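Local atomic coordinates of orotidine-5-phosphate decarboxylase/orotate phosphoribosyltransferase, putative (Ompdcase-oprtase, putative) (Leishmania infantum, PDB entry 3QW3), a protein that probably catalyses the decarboxylation of orotidine 5'-phosphate to UMP and CO2 through this domain, the decarboxylase part of a bifunctional UMP synthase. Residues P22-T26 with A27-V31; A72-A75 with G76-V79; A189-P192 with T193-F196. All coordinates share one frame; numbering follows the deposited sequence.

Contact 1: residues P22-T26 with A27-V31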
loop_
_atom_site.group_PDB
_atom_site.type_symbol
_atom_site.label_atom_id
_atom_site.label_comp_id
_atom_site.label_asym_id
_atom_site.label_seq_id
_atom_site.Cartn_x
_atom_site.Cartn_y
_atom_site.Cartn_z
ATOM N N PRO A 22 0.707 3.299 18.702
ATOM C CA PRO A 22 0.840 2.713 20.040
ATOM C C PRO A 22 2.057 1.794 20.181
ATOM O O PRO A 22 2.339 1.004 19.278
ATOM C CB PRO A 22 -0.461 1.923 20.212
ATOM C CG PRO A 22 -0.957 1.677 18.825
ATOM C CD PRO A 22 -0.537 2.875 18.035
ATOM N N ARG A 23 2.766 1.922 21.302
ATOM C CA ARG A 23 3.909 1.059 21.621
ATOM C C ARG A 23 3.497 -0.136 22.483
ATOM O O ARG A 23 4.294 -1.054 22.708
ATOM C CB ARG A 23 5.006 1.860 22.329
ATOM N N ALA A 24 2.251 -0.116 22.954
ATOM C CA ALA A 24 1.709 -1.156 23.838
ATOM C C ALA A 24 1.783 -2.554 23.232
ATOM O O ALA A 24 1.749 -2.710 22.010
ATOM C CB ALA A 24 0.286 -0.826 24.216
ATOM N N LYS A 25 1.868 -3.562 24.099
ATOM C CA LYS A 25 2.104 -4.946 23.673
ATOM C C LYS A 25 0.843 -5.796 23.475
ATOM O O LYS A 25 0.921 -6.916 22.968
ATOM C CB LYS A 25 3.104 -5.632 24.617
ATOM C CG LYS A 25 4.543 -5.694 24.072
ATOM C CD LYS A 25 4.971 -4.399 23.366
ATOM C CE LYS A 25 6.029 -4.650 22.290
ATOM N NZ LYS A 25 5.572 -5.595 21.228
ATOM N N THR A 26 -0.310 -5.264 23.870
ATOM C CA THR A 26 -1.598 -5.900 23.592
ATOM C C THR A 26 -2.545 -4.885 22.962
ATOM O O THR A 26 -2.358 -3.673 23.124
ATOM C CB THR A 26 -2.267 -6.469 24.866
ATOM O OG1 THR A 26 -2.546 -5.400 25.781
ATOM C CG2 THR A 26 -1.384 -7.519 25.539
ATOM N N ALA A 27 -3.563 -5.380 22.259
ATOM C CA ALA A 27 -4.595 -4.522 21.675
ATOM C C ALA A 27 -5.303 -3.661 22.727
ATOM O O ALA A 27 -5.476 -2.455 22.534
ATOM C CB ALA A 27 -5.602 -5.349 20.896
ATOM N N ALA A 28 -5.702 -4.283 23.837
ATOM C CA ALA A 28 -6.408 -3.582 24.914
ATOM C C ALA A 28 -5.574 -2.442 25.495
ATOM O O ALA A 28 -6.091 -1.346 25.725
ATOM C CB ALA A 28 -6.826 -4.557 26.012
ATOM N N ALA A 29 -4.288 -2.703 25.717
ATOM C CA ALA A 29 -3.367 -1.679 26.200
ATOM C C ALA A 29 -3.154 -0.572 25.161
ATOM O O ALA A 29 -3.050 0.605 25.525
ATOM C CB ALA A 29 -2.039 -2.295 26.621
ATOM N N ALA A 30 -3.110 -0.951 23.879
ATOM C CA ALA A 30 -2.961 0.015 22.780
ATOM C C ALA A 30 -4.112 1.013 22.744
ATOM O O ALA A 30 -3.887 2.209 22.564
ATOM C CB ALA A 30 -2.831 -0.701 21.430
ATOM N N VAL A 31 -5.337 0.514 22.915
ATOM C CA VAL A 31 -6.530 1.363 22.979
ATOM C C VAL A 31 -6.415 2.378 24.120
ATOM O O VAL A 31 -6.671 3.569 23.925
ATOM C CB VAL A 31 -7.826 0.536 23.130
ATOM C CG1 VAL A 31 -9.051 1.446 23.272
ATOM C CG2 VAL A 31 -8.009 -0.383 21.933
#
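T26 directs its hydroxyl at A29, the third residue of the helix that starts at A27. OG1 sits between the backbone N and the carbonyl carbon (chi1 62°), the rotation that carries it to A29 N at 3.2 Å, and an N-H...O angle of 156° makes this a fairly straight bond. Position and bond together identify T26 as the N-cap of helix 27-41. Its carbonyl is used as well: A30 N donates to T26 O at 2.9 Å. OG1 also rests against the methyl of A29, 3.3 Å from its CB.

The remaining side chains meet through methyl and ring carbons. A24 points its CB at the helix, 3.4 Å from A30 N, and touches the methyl of A29, CB to CB at 3.7 Å. Further back, P22 brings the CB corner of its ring to A30 CB, also at 3.7 Å, and the same ring packs on F54 and F55 of helix 52-56. The loop is tied to the helix a second time through E33, whose carboxylate accepts from the backbone N of R23 and of A24.

T26 OG1 thus serves A29 N, which has no regular helical carbonyl assigned to it, and T26 O starts the backbone bonding of the helix, while the alanine methyls, with the P22 ring beside them, let the loop lie close.

Contact 2: residues A72-A75 with G76-V79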
loop_
_atom_site.group_PDB
_atom_site.type_symbol
_atom_site.label_atom_id
_atom_site.label_comp_id
_atom_site.label_asym_id
_atom_site.label_seq_id
_atom_site.Cartn_x
_atom_site.Cartn_y
_atom_site.Cartn_z
ATOM N N ALA A 72 -13.089 6.997 19.610
ATOM C CA ALA A 72 -12.634 7.780 20.771
ATOM C C ALA A 72 -12.239 9.223 20.441
ATOM O O ALA A 72 -12.219 10.085 21.324
ATOM C CB ALA A 72 -11.485 7.073 21.477
ATOM N N VAL A 73 -11.918 9.482 19.177
ATOM C CA VAL A 73 -11.549 10.826 18.746
ATOM C C VAL A 73 -12.785 11.737 18.814
ATOM O O VAL A 73 -13.826 11.400 18.244
ATOM C CB VAL A 73 -10.945 10.811 17.319
ATOM C CG1 VAL A 73 -10.644 12.214 16.836
ATOM C CG2 VAL A 73 -9.683 9.942 17.294
ATOM N N PRO A 74 -12.677 12.881 19.528
ATOM C CA PRO A 74 -13.803 13.809 19.674
ATOM C C PRO A 74 -14.466 14.161 18.354
ATOM O O PRO A 74 -13.792 14.284 17.327
ATOM C CB PRO A 74 -13.149 15.061 20.267
ATOM C CG PRO A 74 -12.018 14.547 21.049
ATOM C CD PRO A 74 -11.498 13.344 20.283
ATOM N N ALA A 75 -15.787 14.315 18.385
ATOM C CA ALA A 75 -16.518 14.795 17.224
ATOM C C ALA A 75 -15.918 16.133 16.791
ATOM O O ALA A 75 -15.568 16.973 17.632
ATOM C CB ALA A 75 -18.007 14.941 17.545
ATOM N N GLY A 76 -15.762 16.301 15.484
ATOM C CA GLY A 76 -15.213 17.528 14.921
ATOM C C GLY A 76 -13.742 17.453 14.538
ATOM O O GLY A 76 -13.249 18.320 13.824
ATOM N N ILE A 77 -13.038 16.428 15.015
ATOM C CA ILE A 77 -11.624 16.254 14.667
ATOM C C ILE A 77 -11.476 15.100 13.674
ATOM O O ILE A 77 -11.790 13.957 14.005
ATOM C CB ILE A 77 -10.725 16.030 15.902
ATOM C CG1 ILE A 77 -10.985 17.113 16.967
ATOM C CG2 ILE A 77 -9.242 16.028 15.481
ATOM C CD1 ILE A 77 -10.266 16.871 18.317
ATOM N N PRO A 78 -10.995 15.404 12.456
ATOM C CA PRO A 78 -10.914 14.368 11.423
ATOM C C PRO A 78 -9.800 13.365 11.686
ATOM O O PRO A 78 -8.803 13.692 12.329
ATOM C CB PRO A 78 -10.643 15.164 10.151
ATOM C CG PRO A 78 -9.941 16.400 10.617
ATOM C CD PRO A 78 -10.515 16.711 11.972
ATOM N N VAL A 79 -10.001 12.147 11.191
ATOM C CA VAL A 79 -9.059 11.050 11.360
ATOM C C VAL A 79 -8.509 10.669 9.991
ATOM O O VAL A 79 -9.269 10.408 9.050
ATOM C CB VAL A 79 -9.746 9.829 12.016
ATOM C CG1 VAL A 79 -8.813 8.624 12.062
ATOM C CG2 VAL A 79 -10.225 10.177 13.430
HETATM O O HOH W 1 -13.769 12.436 15.007
#
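The puckered pyrrolidine ring of P74 meets I77 through its CB-CG side: I77 CD1 lies 3.9 Å from P74 CB and almost as near P74 CG, the two side chains running obliquely to each other. The flat group here, the peptide between P74 and A75, offers its carbonyl oxygen to the far limb of the bend. I77 N donates to P74 O at 3.2 Å with an N-H...O angle of 160°. A water lies within bonding distance of both limbs, 3.0 Å from P74 O and 2.7 Å from I77 O, and can donate to either.

That backbone bond closes a type II beta turn from P74 to I77, in the connection between helix 60-72 and strand 80-85 of the barrel. G76 holds its third position at phi 100°, where a CB would clash with A75 O.

Just before the turn, V73 uses both of its methyls. CG1, anti to the backbone N (chi1 176°), approaches I77 O at 3.5 Å and also touches I77 CB, the side chains crossing at about a right angle. V79 CG2 packs against both V73 methyls, 3.9 Å from V73 CG2. Y48 of strand 47-50 packs on both V73 and I77, while I38 of helix 27-41 covers V73 and P74.

Contact 3: residues A189-P192 with T193-F196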
loop_
_atom_site.group_PDB
_atom_site.type_symbol
_atom_site.label_atom_id
_atom_site.label_comp_id
_atom_site.label_asym_id
_atom_site.label_seq_id
_atom_site.Cartn_x
_atom_site.Cartn_y
_atom_site.Cartn_z
ATOM N N ALA A 189 4.946 24.682 -5.539
ATOM C CA ALA A 189 4.939 25.367 -6.833
ATOM C C ALA A 189 4.114 24.609 -7.876
ATOM O O ALA A 189 3.432 25.227 -8.697
ATOM C CB ALA A 189 6.353 25.586 -7.331
ATOM N N ARG A 190 4.177 23.276 -7.836
ATOM C CA ARG A 190 3.416 22.423 -8.762
ATOM C C ARG A 190 1.968 22.250 -8.326
ATOM O O ARG A 190 1.081 22.042 -9.159
ATOM C CB ARG A 190 4.069 21.040 -8.898
ATOM C CG ARG A 190 5.495 21.055 -9.422
ATOM C CD ARG A 190 5.575 21.588 -10.851
ATOM N NE ARG A 190 6.959 21.670 -11.316
ATOM C CZ ARG A 190 7.327 21.817 -12.588
ATOM N NH1 ARG A 190 6.415 21.888 -13.551
ATOM N NH2 ARG A 190 8.616 21.884 -12.902
ATOM N N ALA A 191 1.740 22.332 -7.017
ATOM C CA ALA A 191 0.423 22.122 -6.434
ATOM C C ALA A 191 0.104 23.240 -5.446
ATOM O O ALA A 191 0.270 23.069 -4.241
ATOM C CB ALA A 191 0.350 20.750 -5.747
ATOM N N PRO A 192 -0.365 24.391 -5.958
ATOM C CA PRO A 192 -0.590 25.571 -5.115
ATOM C C PRO A 192 -1.750 25.483 -4.115
ATOM O O PRO A 192 -1.764 26.237 -3.135
ATOM C CB PRO A 192 -0.853 26.687 -6.144
ATOM C CG PRO A 192 -0.286 26.176 -7.429
ATOM C CD PRO A 192 -0.568 24.704 -7.386
ATOM N N THR A 193 -2.717 24.597 -4.343
ATOM C CA THR A 193 -3.918 24.573 -3.495
ATOM C C THR A 193 -4.069 23.349 -2.584
ATOM O O THR A 193 -4.856 23.376 -1.635
ATOM C CB THR A 193 -5.233 24.744 -4.308
ATOM O OG1 THR A 193 -5.488 23.562 -5.081
ATOM C CG2 THR A 193 -5.169 25.958 -5.219
ATOM N N LEU A 194 -3.338 22.272 -2.868
ATOM C CA LEU A 194 -3.564 21.026 -2.137
ATOM C C LEU A 194 -3.055 21.075 -0.705
ATOM O O LEU A 194 -2.051 21.710 -0.428
ATOM C CB LEU A 194 -2.921 19.839 -2.859
ATOM C CG LEU A 194 -3.336 19.606 -4.312
ATOM C CD1 LEU A 194 -2.776 18.277 -4.772
ATOM C CD2 LEU A 194 -4.853 19.643 -4.491
ATOM N N TRP A 195 -3.754 20.388 0.191
ATOM C CA TRP A 195 -3.244 20.173 1.541
ATOM C C TRP A 195 -2.093 19.186 1.488
ATOM O O TRP A 195 -2.150 18.198 0.741
ATOM C CB TRP A 195 -4.336 19.621 2.450
ATOM C CG TRP A 195 -5.186 20.684 3.048
ATOM C CD1 TRP A 195 -6.273 21.291 2.484
ATOM C CD2 TRP A 195 -5.013 21.279 4.337
ATOM N NE1 TRP A 195 -6.798 22.224 3.353
ATOM C CE2 TRP A 195 -6.039 22.238 4.497
ATOM C CE3 TRP A 195 -4.091 21.091 5.378
ATOM C CZ2 TRP A 195 -6.166 23.011 5.655
ATOM C CZ3 TRP A 195 -4.217 21.866 6.533
ATOM C CH2 TRP A 195 -5.250 22.814 6.656
ATOM N N PHE A 196 -1.049 19.463 2.263
ATOM C CA PHE A 196 0.055 18.517 2.422
ATOM C C PHE A 196 -0.031 17.900 3.811
ATOM O O PHE A 196 -0.250 18.610 4.805
ATOM C CB PHE A 196 1.434 19.186 2.293
ATOM C CG PHE A 196 1.716 19.850 0.965
ATOM C CD1 PHE A 196 0.876 19.709 -0.141
ATOM C CD2 PHE A 196 2.885 20.596 0.820
ATOM C CE1 PHE A 196 1.186 20.346 -1.352
ATOM C CE2 PHE A 196 3.202 21.224 -0.388
ATOM C CZ PHE A 196 2.347 21.096 -1.469
#
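A191 and L194 face each other across a bend in which the chain leaves helix 181-190 and heads for strand 196-198. A191 is the first residue to abandon helical angles, with phi/psi of -132/82°, and psi then falls from this positive value to slightly negative ones at P192 and T193. A191 O is 3.9 Å from L194 N, too far for a turn-closing bond.

Side-chain packing bridges the bend instead. The methyl of A191 points into it and meets L194 at CG and CD1, with CB to CD1 at 4.1 Å. L194 CG is anti to its carbonyl carbon (chi1 -56°), which turns the branched end back toward A191. F196 approaches with the far end of its ring, CZ lying 4.0 Å from A191 O, and CE1 makes a looser contact with the A191 methyl.

R188 clasps the bend from the helix, donating to A191 O and L194 O and making a cation-pi contact with F196, while T193 OG1 is hydrogen-bonded to E163. L174 of strand 172-176 packs against A191, L194 and F196, so the bend is seated between helix 154-163 and the parallel sheet where F196 enters its strand.

Overall arrangement
All three contacts are short connections beside helices of one TIM barrel. Contact 1 starts a helix after strand 16-20, whereas contacts 2 and 3 lead from a helix end into strands 80-85 and 196-198. Contact 1 is the most peripheral, centred about 22 Å from the chain's centre against about 14 Å for the other two; it and contact 2 are partly buried, contact 3 mostly buried. Helix 27-41 links the first two, beginning in contact 1 and packing on contact 2. A side-chain capping bond marks contact 1 and a water-linked turn contact 2; contact 3, across the chain's centre from contact 1, has apolar packing without hydrogen bonds between its segments, its polar atoms met by R188, E163 and R217.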